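Alpha,alpha-trehalose-phosphate synthase (UDP-forming) (Burkholderia xenovorans, PDB 5HXA) is a glycosyltransferase of family 20, an enzyme of the two-domain GT-B class that is found here as a pair of identical subunits. Local coordinates at residues 204-209 / 221-226; 95-100 / 173-178; 255-260 / 266-271. All coordinates share one frame; numbering follows the deposited sequence.

Contact 1: residues 204-209 / 221-226; sequences DFIERG and HAYNRF
A222 N donates to R225 O at 2.9 Å, and R225 N returns a bond to A222 O at 3.0 Å. The pair closes a type I' turn, whose two central residues, Y223 and N224, both have positive phi. The turn sets A222 and Y223 facing helix 196-208. A222 points its methyl at the helix and meets I206 there, A222 CB to I206 CG2 at 3.8 Å. CG1 of I206 lies obliquely to the Y223 ring, I206 CG1 to Y223 CE2 at a looser 4.5 Å. In GT-B terms this belongs to the Rossmann-like domain that carries the mixed sheet: strands 219-222 and 225-231 form an antiparallel hairpin near one end of that sheet, and the helix packs beside its turn. With CG anti to the carbonyl carbon (chi1 -48°), the Y223 ring leaves the turn and brings its OH to the edge of the F205 ring, near its plane, F205 CE2 to Y223 OH at 4.0 Å. The two side chains cross at about a right angle, and the H211 ring meets both. V182 of helix 178-185 packs on F205, I206 and Y223. D204 and R208 of helix 196-208 form reciprocal salt bridges with R208 and D204 of the second subunit.

Contact 2: residues 95-100 / 173-178; sequences PTFHYR and RTIPPH
T96 and F97, in the last turn of helix 78-97, meet I175 in the loop between helices 169-172 and 178-185. The helix ends here in a Schellman motif: R100 N bonds P95 O at 2.8 Å, Y99 N bonds T96 O, and Y99 is the C' residue with positive phi. The tight part is apolar and belongs to I175. Its CG1 branch is anti to the carbonyl carbon (chi1 -62°), and this carries CD1 into the angle between T96 and F97. I175 CD1 is 3.6 Å from T96 CG2, which I175 CG1 touches as well, and 3.6 Å from F97 CE1. It comes to the phenyl ring in plane, at the edge and not over a face, and the two side chains cross at about a right angle. F166 meets the same ring edge-to-face, and L93 packs on I175 from an earlier turn of the helix. The T174 side is looser and partly wet. T174 OG1 stands 3.8 Å from T96 CG2, and the two hydroxyls are joined through a water, 2.7 Å from T96 OG1 and 2.8 Å from T174 OG1, to which the water donates. Both hydroxyls are already bonded to backbone carbonyls, T96 to T92 O in the same helix and T174 to V171 O in helix 169-172. F413 of the second subunit packs on T174. From I175 to H178 the loop makes a type I turn that leads into helix 178-185. There I175 O accepts from both H178 N and H178 ND1, the latter at 2.7 Å, nearly along the C=O direction and in the imidazole plane, while R173 CA sits over the centre of one face of that ring.

Contact 3: residues 255-260 / 266-271; sequences RSLRDG and LIMSVD. With EDO (1,2-ethanediol), chain C.
L257 on helix 252-260 and L266 at the start of strand 265-270 have the most surface buried here, and M268, two residues along the strand, adds a smaller share. The leucines reach toward each other tip to tip, L257 CD2 to L266 CD2 at 3.7 Å. L266 CD2 sits at the fork of L257, also 4.0 Å from L257 CD1. In both residues CG is anti to the backbone N, with chi1 178° in L257 and 169° in L266, which directs each branch end toward the other segment. M268 is on the same side of the strand as L266; M268 CE comes to 4.3 Å from L257 CD2, a looser touch. No hydrogen bond crosses the contact. L357 of helix 351-359 also packs on L257, and F358 of that helix on M268. On the exposed side of the helix, R255 NH1 and NH2 both donate to O2 of a 1,2-ethanediol, probably from the crystallisation liquor, each at 3.2 Å, with O2 in the guanidinium plane. Backbone bonds join the strand to 300-305 on one side and 363-366 on the other, a central place in the six-stranded parallel sheet of the second Rossmann-like domain of a GT-B enzyme.

Contacts 1 and 2 lie on the same side of the chain's centre and touch through packing of F205 CE1 on H178 CD2, 3.5 Å apart; contact 3 lies on the opposite side, its centre about 49 Å from that of contact 1. Helix 178-185, which contact 2 leads into, packs on contact 1 through V182. Both reach the second subunit, whereas no other chain touches the segments of contact 3. All four touching residues of contact 2 are buried, while Y223 in contact 1 and L257 in contact 3 are partly exposed. Contact 1 sets a helix against a hairpin turn; contact 2 joins a helix end to a loop and adds a water bridge between two hydroxyls; contact 3 joins helix and strand through aliphatic side chains and a methionine.

Contact 1: residues 204-209 / 221-226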
loop_
_atom_site.group_PDB
_atom_site.type_symbol
_atom_site.label_atom_id
_atom_site.label_comp_id
_atom_site.label_asym_id
_atom_site.label_seq_id
_atom_site.Cartn_x
_atom_site.Cartn_y
_atom_site.Cartn_z
ATOM N N ASP A 204 -3.396 11.781 11.432
ATOM C CA ASP A 204 -4.111 12.043 10.178
ATOM C C ASP A 204 -5.448 11.311 10.132
ATOM O O ASP A 204 -6.455 11.863 9.664
ATOM C CB ASP A 204 -3.268 11.621 8.975
ATOM C CG ASP A 204 -2.233 12.666 8.572
ATOM O OD1 ASP A 204 -2.276 13.804 9.085
ATOM O OD2 ASP A 204 -1.378 12.340 7.721
ATOM N N PHE A 205 -5.478 10.053 10.569
ATOM C CA PHE A 205 -6.741 9.326 10.524
ATOM C C PHE A 205 -7.777 10.034 11.378
ATOM O O PHE A 205 -8.924 10.248 10.955
ATOM C CB PHE A 205 -6.571 7.880 11.000
ATOM C CG PHE A 205 -7.872 7.126 11.024
ATOM C CD1 PHE A 205 -8.337 6.487 9.880
ATOM C CD2 PHE A 205 -8.679 7.136 12.163
ATOM C CE1 PHE A 205 -9.571 5.830 9.880
ATOM C CE2 PHE A 205 -9.898 6.483 12.174
ATOM C CZ PHE A 205 -10.346 5.825 11.033
ATOM N N ILE A 206 -7.370 10.421 12.581
ATOM C CA ILE A 206 -8.288 11.025 13.539
ATOM C C ILE A 206 -8.797 12.364 13.022
ATOM O O ILE A 206 -10.003 12.638 13.047
ATOM C CB ILE A 206 -7.587 11.147 14.907
ATOM C CG1 ILE A 206 -7.508 9.752 15.543
ATOM C CG2 ILE A 206 -8.284 12.165 15.838
ATOM C CD1 ILE A 206 -6.684 9.698 16.774
ATOM N N GLU A 207 -7.889 13.210 12.530
ATOM C CA GLU A 207 -8.301 14.537 12.081
ATOM C C GLU A 207 -9.121 14.459 10.801
ATOM O O GLU A 207 -10.159 15.116 10.675
ATOM C CB GLU A 207 -7.077 15.433 11.869
ATOM C CG GLU A 207 -6.348 15.797 13.151
ATOM C CD GLU A 207 -5.194 16.763 12.912
ATOM O OE1 GLU A 207 -4.912 17.584 13.799
ATOM O OE2 GLU A 207 -4.571 16.701 11.834
ATOM N N ARG A 208 -8.665 13.669 9.828
ATOM C CA ARG A 208 -9.343 13.663 8.537
ATOM C C ARG A 208 -10.662 12.914 8.589
ATOM O O ARG A 208 -11.558 13.206 7.792
ATOM C CB ARG A 208 -8.400 13.098 7.465
ATOM C CG ARG A 208 -7.197 14.017 7.318
ATOM C CD ARG A 208 -6.117 13.573 6.333
ATOM N NE ARG A 208 -5.239 14.723 6.093
ATOM C CZ ARG A 208 -4.157 14.726 5.319
ATOM N NH1 ARG A 208 -3.788 13.627 4.688
ATOM N NH2 ARG A 208 -3.446 15.840 5.177
ATOM N N GLY A 209 -10.820 11.990 9.528
ATOM C CA GLY A 209 -12.116 11.386 9.764
ATOM C C GLY A 209 -13.019 12.174 10.687
ATOM O O GLY A 209 -14.101 11.693 11.030
ATOM N N HIS A 221 -7.256 15.360 21.240
ATOM C CA HIS A 221 -8.601 15.269 21.801
ATOM C C HIS A 221 -9.443 14.461 20.828
ATOM O O HIS A 221 -9.775 14.947 19.743
ATOM C CB HIS A 221 -9.196 16.659 22.008
ATOM C CG HIS A 221 -10.519 16.652 22.712
ATOM N ND1 HIS A 221 -11.260 17.797 22.910
ATOM C CD2 HIS A 221 -11.218 15.646 23.290
ATOM C CE1 HIS A 221 -12.365 17.495 23.574
ATOM N NE2 HIS A 221 -12.365 16.194 23.812
ATOM N N ALA A 222 -9.792 13.235 21.203
ATOM C CA ALA A 222 -10.550 12.386 20.292
ATOM C C ALA A 222 -11.428 11.436 21.091
ATOM O O ALA A 222 -11.019 10.951 22.149
ATOM C CB ALA A 222 -9.611 11.600 19.366
ATOM N N TYR A 223 -12.636 11.184 20.582
ATOM C CA TYR A 223 -13.571 10.243 21.205
ATOM C C TYR A 223 -13.798 10.581 22.678
ATOM O O TYR A 223 -13.803 9.701 23.549
ATOM C CB TYR A 223 -13.085 8.797 21.047
ATOM C CG TYR A 223 -12.645 8.437 19.637
ATOM C CD1 TYR A 223 -13.572 8.056 18.674
ATOM C CD2 TYR A 223 -11.305 8.480 19.278
ATOM C CE1 TYR A 223 -13.161 7.725 17.377
ATOM C CE2 TYR A 223 -10.889 8.153 17.990
ATOM C CZ TYR A 223 -11.827 7.776 17.047
ATOM O OH TYR A 223 -11.425 7.448 15.769
ATOM N N ASN A 224 -13.949 11.881 22.963
ATOM C CA ASN A 224 -14.272 12.385 24.298
ATOM C C ASN A 224 -13.151 12.141 25.310
ATOM O O ASN A 224 -13.406 12.085 26.522
ATOM C CB ASN A 224 -15.586 11.776 24.804
ATOM C CG ASN A 224 -16.213 12.571 25.942
ATOM O OD1 ASN A 224 -15.886 13.745 26.173
ATOM N ND2 ASN A 224 -17.130 11.925 26.665
ATOM N N ARG A 225 -11.911 12.011 24.845
ATOM C CA ARG A 225 -10.763 11.806 25.726
ATOM C C ARG A 225 -9.580 12.618 25.216
ATOM O O ARG A 225 -9.449 12.866 24.014
ATOM C CB ARG A 225 -10.350 10.313 25.807
ATOM C CG ARG A 225 -11.389 9.357 26.400
ATOM C CD ARG A 225 -10.820 7.923 26.545
ATOM N NE ARG A 225 -9.586 7.917 27.345
ATOM C CZ ARG A 225 -9.525 7.686 28.657
ATOM N NH1 ARG A 225 -10.624 7.410 29.349
ATOM N NH2 ARG A 225 -8.351 7.730 29.284
ATOM N N PHE A 226 -8.713 13.025 26.142
ATOM C CA PHE A 226 -7.408 13.571 25.795
ATOM C C PHE A 226 -6.347 12.492 25.986
ATOM O O PHE A 226 -6.458 11.640 26.871
ATOM C CB PHE A 226 -7.064 14.800 26.649
ATOM C CG PHE A 226 -7.588 16.109 26.086
ATOM C CD1 PHE A 226 -8.916 16.469 26.258
ATOM C CD2 PHE A 226 -6.752 16.965 25.378
ATOM C CE1 PHE A 226 -9.415 17.672 25.737
ATOM C CE2 PHE A 226 -7.242 18.168 24.849
ATOM C CZ PHE A 226 -8.571 18.525 25.037
#

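Contact 2: residues 95-100 / 173-178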
loop_
_atom_site.group_PDB
_atom_site.type_symbol
_atom_site.label_atom_id
_atom_site.label_comp_id
_atom_site.label_asym_id
_atom_site.label_seq_id
_atom_site.Cartn_x
_atom_site.Cartn_y
_atom_site.Cartn_z
ATOM N N PRO A 95 0.292 -8.047 8.145
ATOM C CA PRO A 95 0.546 -7.711 6.730
ATOM C C PRO A 95 0.080 -6.314 6.346
ATOM O O PRO A 95 0.794 -5.607 5.624
ATOM C CB PRO A 95 -0.210 -8.807 5.958
ATOM C CG PRO A 95 -1.204 -9.353 6.920
ATOM C CD PRO A 95 -0.558 -9.248 8.275
ATOM N N THR A 96 -1.094 -5.882 6.816
ATOM C CA THR A 96 -1.580 -4.549 6.455
ATOM C C THR A 96 -0.701 -3.439 7.032
ATOM O O THR A 96 -0.391 -2.457 6.339
ATOM C CB THR A 96 -3.027 -4.375 6.927
ATOM O OG1 THR A 96 -3.833 -5.390 6.328
ATOM C CG2 THR A 96 -3.572 -3.011 6.490
ATOM N N PHE A 97 -0.301 -3.555 8.302
ATOM C CA PHE A 97 0.548 -2.511 8.876
ATOM C C PHE A 97 1.919 -2.457 8.200
ATOM O O PHE A 97 2.594 -1.427 8.291
ATOM C CB PHE A 97 0.745 -2.712 10.390
ATOM C CG PHE A 97 -0.424 -2.259 11.245
ATOM C CD1 PHE A 97 -1.735 -2.306 10.766
ATOM C CD2 PHE A 97 -0.199 -1.787 12.532
ATOM C CE1 PHE A 97 -2.802 -1.902 11.571
ATOM C CE2 PHE A 97 -1.253 -1.373 13.344
ATOM C CZ PHE A 97 -2.557 -1.428 12.863
ATOM N N HIS A 98 2.351 -3.547 7.549
ATOM C CA HIS A 98 3.560 -3.548 6.731
ATOM C C HIS A 98 3.268 -3.272 5.254
ATOM O O HIS A 98 4.073 -3.634 4.384
ATOM C CB HIS A 98 4.323 -4.872 6.912
ATOM C CG HIS A 98 4.974 -4.991 8.258
ATOM N ND1 HIS A 98 4.312 -5.480 9.367
ATOM C CD2 HIS A 98 6.211 -4.636 8.688
ATOM C CE1 HIS A 98 5.120 -5.441 10.415
ATOM N NE2 HIS A 98 6.275 -4.929 10.031
ATOM N N TYR A 99 2.137 -2.630 4.960
ATOM C CA TYR A 99 1.811 -2.164 3.610
ATOM C C TYR A 99 1.692 -3.319 2.620
ATOM O O TYR A 99 2.017 -3.183 1.434
ATOM C CB TYR A 99 2.830 -1.118 3.132
ATOM C CG TYR A 99 2.620 0.230 3.804
ATOM C CD1 TYR A 99 2.999 0.438 5.134
ATOM C CD2 TYR A 99 2.021 1.283 3.121
ATOM C CE1 TYR A 99 2.800 1.669 5.758
ATOM C CE2 TYR A 99 1.813 2.517 3.739
ATOM C CZ TYR A 99 2.203 2.704 5.055
ATOM O OH TYR A 99 1.992 3.922 5.665
ATOM N N ARG A 100 1.195 -4.467 3.086
ATOM C CA ARG A 100 0.897 -5.584 2.199
ATOM C C ARG A 100 -0.521 -6.083 2.468
ATOM O O ARG A 100 -0.736 -7.250 2.788
ATOM C CB ARG A 100 1.911 -6.718 2.354
ATOM C CG ARG A 100 3.322 -6.384 1.871
ATOM C CD ARG A 100 3.395 -6.135 0.358
ATOM N NE ARG A 100 2.815 -7.215 -0.434
ATOM C CZ ARG A 100 3.478 -8.293 -0.864
ATOM N NH1 ARG A 100 4.756 -8.452 -0.579
ATOM N NH2 ARG A 100 2.849 -9.214 -1.579
ATOM N N ARG A 173 -7.615 1.844 6.279
ATOM C CA ARG A 173 -9.053 1.662 6.110
ATOM C C ARG A 173 -9.404 0.385 5.358
ATOM O O ARG A 173 -10.590 0.032 5.302
ATOM C CB ARG A 173 -9.673 2.883 5.415
ATOM C CG ARG A 173 -9.281 3.119 3.949
ATOM C CD ARG A 173 -9.717 4.537 3.506
ATOM N NE ARG A 173 -9.602 4.763 2.065
ATOM C CZ ARG A 173 -10.620 4.683 1.211
ATOM N NH1 ARG A 173 -11.837 4.383 1.652
ATOM N NH2 ARG A 173 -10.426 4.895 -0.083
ATOM N N THR A 174 -8.419 -0.332 4.810
ATOM C CA THR A 174 -8.716 -1.633 4.216
ATOM C C THR A 174 -9.005 -2.689 5.282
ATOM O O THR A 174 -9.627 -3.711 4.970
ATOM C CB THR A 174 -7.575 -2.105 3.295
ATOM O OG1 THR A 174 -6.378 -2.335 4.053
ATOM C CG2 THR A 174 -7.300 -1.069 2.194
ATOM N N ILE A 175 -8.585 -2.468 6.525
ATOM C CA ILE A 175 -8.941 -3.359 7.636
ATOM C C ILE A 175 -10.390 -3.072 8.025
ATOM O O ILE A 175 -10.694 -1.950 8.456
ATOM C CB ILE A 175 -8.005 -3.155 8.837
ATOM C CG1 ILE A 175 -6.557 -3.499 8.472
ATOM C CG2 ILE A 175 -8.489 -3.958 10.051
ATOM C CD1 ILE A 175 -5.550 -2.894 9.467
ATOM N N PRO A 176 -11.315 -4.018 7.897
ATOM C CA PRO A 176 -12.745 -3.670 7.985
ATOM C C PRO A 176 -13.121 -3.020 9.311
ATOM O O PRO A 176 -13.805 -1.989 9.299
ATOM C CB PRO A 176 -13.452 -5.018 7.754
ATOM C CG PRO A 176 -12.509 -5.722 6.805
ATOM C CD PRO A 176 -11.126 -5.380 7.357
ATOM N N PRO A 177 -12.683 -3.540 10.488
ATOM C CA PRO A 177 -13.031 -2.832 11.739
ATOM C C PRO A 177 -12.067 -1.722 12.159
ATOM O O PRO A 177 -11.959 -1.431 13.357
ATOM C CB PRO A 177 -13.036 -3.956 12.782
ATOM C CG PRO A 177 -11.956 -4.885 12.284
ATOM C CD PRO A 177 -12.089 -4.865 10.773
ATOM N N HIS A 178 -11.384 -1.077 11.205
ATOM C CA HIS A 178 -10.353 -0.105 11.570
ATOM C C HIS A 178 -10.905 1.030 12.427
ATOM O O HIS A 178 -10.207 1.528 13.317
ATOM C CB HIS A 178 -9.681 0.465 10.316
ATOM C CG HIS A 178 -10.599 1.269 9.450
ATOM N ND1 HIS A 178 -11.430 0.694 8.512
ATOM C CD2 HIS A 178 -10.814 2.604 9.376
ATOM C CE1 HIS A 178 -12.126 1.641 7.904
ATOM N NE2 HIS A 178 -11.771 2.808 8.413
HETATM O O HOH W 1 -6.218 -4.977 5.108
#

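Contact 3: residues 255-260 / 266-271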
loop_
_atom_site.group_PDB
_atom_site.type_symbol
_atom_site.label_atom_id
_atom_site.label_comp_id
_atom_site.label_asym_id
_atom_site.label_seq_id
_atom_site.Cartn_x
_atom_site.Cartn_y
_atom_site.Cartn_z
ATOM N N ARG A 255 35.548 -18.058 14.288
ATOM C CA ARG A 255 36.785 -18.518 13.666
ATOM C C ARG A 255 36.499 -19.312 12.397
ATOM O O ARG A 255 37.252 -19.224 11.420
ATOM C CB ARG A 255 37.593 -19.372 14.650
ATOM C CG ARG A 255 37.974 -18.669 15.945
ATOM C CD ARG A 255 38.980 -19.494 16.759
ATOM N NE ARG A 255 38.478 -20.818 17.127
ATOM C CZ ARG A 255 37.890 -21.105 18.287
ATOM N NH1 ARG A 255 37.466 -22.342 18.529
ATOM N NH2 ARG A 255 37.723 -20.159 19.204
ATOM N N SER A 256 35.424 -20.109 12.402
ATOM C CA SER A 256 35.021 -20.826 11.193
ATOM C C SER A 256 34.681 -19.853 10.074
ATOM O O SER A 256 35.150 -20.009 8.939
ATOM C CB SER A 256 33.821 -21.740 11.476
ATOM O OG SER A 256 34.169 -22.798 12.353
ATOM N N LEU A 257 33.845 -18.853 10.375
ATOM C CA LEU A 257 33.500 -17.841 9.381
ATOM C C LEU A 257 34.755 -17.187 8.819
ATOM O O LEU A 257 34.949 -17.134 7.598
ATOM C CB LEU A 257 32.576 -16.792 9.994
ATOM C CG LEU A 257 32.156 -15.619 9.104
ATOM C CD1 LEU A 257 31.393 -16.111 7.855
ATOM C CD2 LEU A 257 31.316 -14.627 9.900
ATOM N N ARG A 258 35.630 -16.710 9.707
ATOM C CA ARG A 258 36.845 -16.017 9.289
ATOM C C ARG A 258 37.701 -16.890 8.379
ATOM O O ARG A 258 38.155 -16.441 7.319
ATOM C CB ARG A 258 37.636 -15.585 10.525
ATOM C CG ARG A 258 38.367 -14.264 10.380
ATOM C CD ARG A 258 39.122 -13.899 11.654
ATOM N NE ARG A 258 38.461 -14.432 12.843
ATOM C CZ ARG A 258 38.749 -14.072 14.090
ATOM N NH1 ARG A 258 39.683 -13.156 14.320
ATOM N NH2 ARG A 258 38.097 -14.622 15.110
ATOM N N ASP A 259 37.936 -18.145 8.775
ATOM C CA ASP A 259 38.795 -19.015 7.979
ATOM C C ASP A 259 38.170 -19.330 6.628
ATOM O O ASP A 259 38.878 -19.420 5.619
ATOM C CB ASP A 259 39.106 -20.305 8.739
ATOM C CG ASP A 259 39.930 -20.064 9.997
ATOM O OD1 ASP A 259 40.409 -18.922 10.210
ATOM O OD2 ASP A 259 40.101 -21.028 10.774
ATOM N N GLY A 260 36.848 -19.508 6.582
ATOM C CA GLY A 260 36.206 -19.789 5.312
ATOM C C GLY A 260 36.152 -18.601 4.375
ATOM O O GLY A 260 36.061 -18.791 3.157
ATOM N N LEU A 266 33.044 -9.796 3.159
ATOM C CA LEU A 266 31.819 -10.431 3.640
ATOM C C LEU A 266 30.691 -9.410 3.741
ATOM O O LEU A 266 30.820 -8.409 4.456
ATOM C CB LEU A 266 32.066 -11.083 5.006
ATOM C CG LEU A 266 30.871 -11.595 5.811
ATOM C CD1 LEU A 266 30.098 -12.624 5.001
ATOM C CD2 LEU A 266 31.357 -12.190 7.138
ATOM N N ILE A 267 29.586 -9.670 3.044
ATOM C CA ILE A 267 28.349 -8.907 3.202
ATOM C C ILE A 267 27.418 -9.732 4.076
ATOM O O ILE A 267 27.116 -10.881 3.752
ATOM C CB ILE A 267 27.680 -8.604 1.854
ATOM C CG1 ILE A 267 28.646 -7.894 0.903
ATOM C CG2 ILE A 267 26.423 -7.744 2.077
ATOM C CD1 ILE A 267 28.105 -7.796 -0.536
ATOM N N MET A 268 26.969 -9.164 5.186
ATOM C CA MET A 268 26.175 -9.900 6.155
ATOM C C MET A 268 24.751 -9.358 6.169
ATOM O O MET A 268 24.537 -8.145 6.266
ATOM C CB MET A 268 26.809 -9.809 7.545
ATOM C CG MET A 268 25.971 -10.407 8.638
ATOM S SD MET A 268 25.922 -12.199 8.457
ATOM C CE MET A 268 27.612 -12.615 8.877
ATOM N N SER A 269 23.783 -10.267 6.096
ATOM C CA SER A 269 22.368 -9.930 6.073
ATOM C C SER A 269 21.657 -10.887 7.018
ATOM O O SER A 269 21.809 -12.108 6.895
ATOM C CB SER A 269 21.837 -10.028 4.631
ATOM O OG SER A 269 20.437 -9.881 4.564
ATOM N N VAL A 270 20.938 -10.349 8.003
ATOM C CA VAL A 270 20.274 -11.168 9.017
ATOM C C VAL A 270 18.843 -10.659 9.155
ATOM O O VAL A 270 18.634 -9.480 9.458
ATOM C CB VAL A 270 21.001 -11.107 10.377
ATOM C CG1 VAL A 270 20.290 -11.982 11.415
ATOM C CG2 VAL A 270 22.474 -11.510 10.241
ATOM N N ASP A 271 17.860 -11.528 8.922
ATOM C CA ASP A 271 16.501 -11.109 9.196
ATOM C C ASP A 271 15.592 -12.322 9.240
ATOM O O ASP A 271 15.887 -13.400 8.725
ATOM C CB ASP A 271 15.990 -10.065 8.182
ATOM C CG ASP A 271 15.792 -8.671 8.814
ATOM O OD1 ASP A 271 15.260 -8.586 9.942
ATOM O OD2 ASP A 271 16.175 -7.654 8.191
HETATM C C1 EDO C . 33.776 -21.566 21.620
HETATM O O1 EDO C . 32.673 -22.098 20.877
HETATM C C2 EDO C . 34.951 -22.530 21.562
HETATM O O2 EDO C . 36.152 -21.772 21.408
#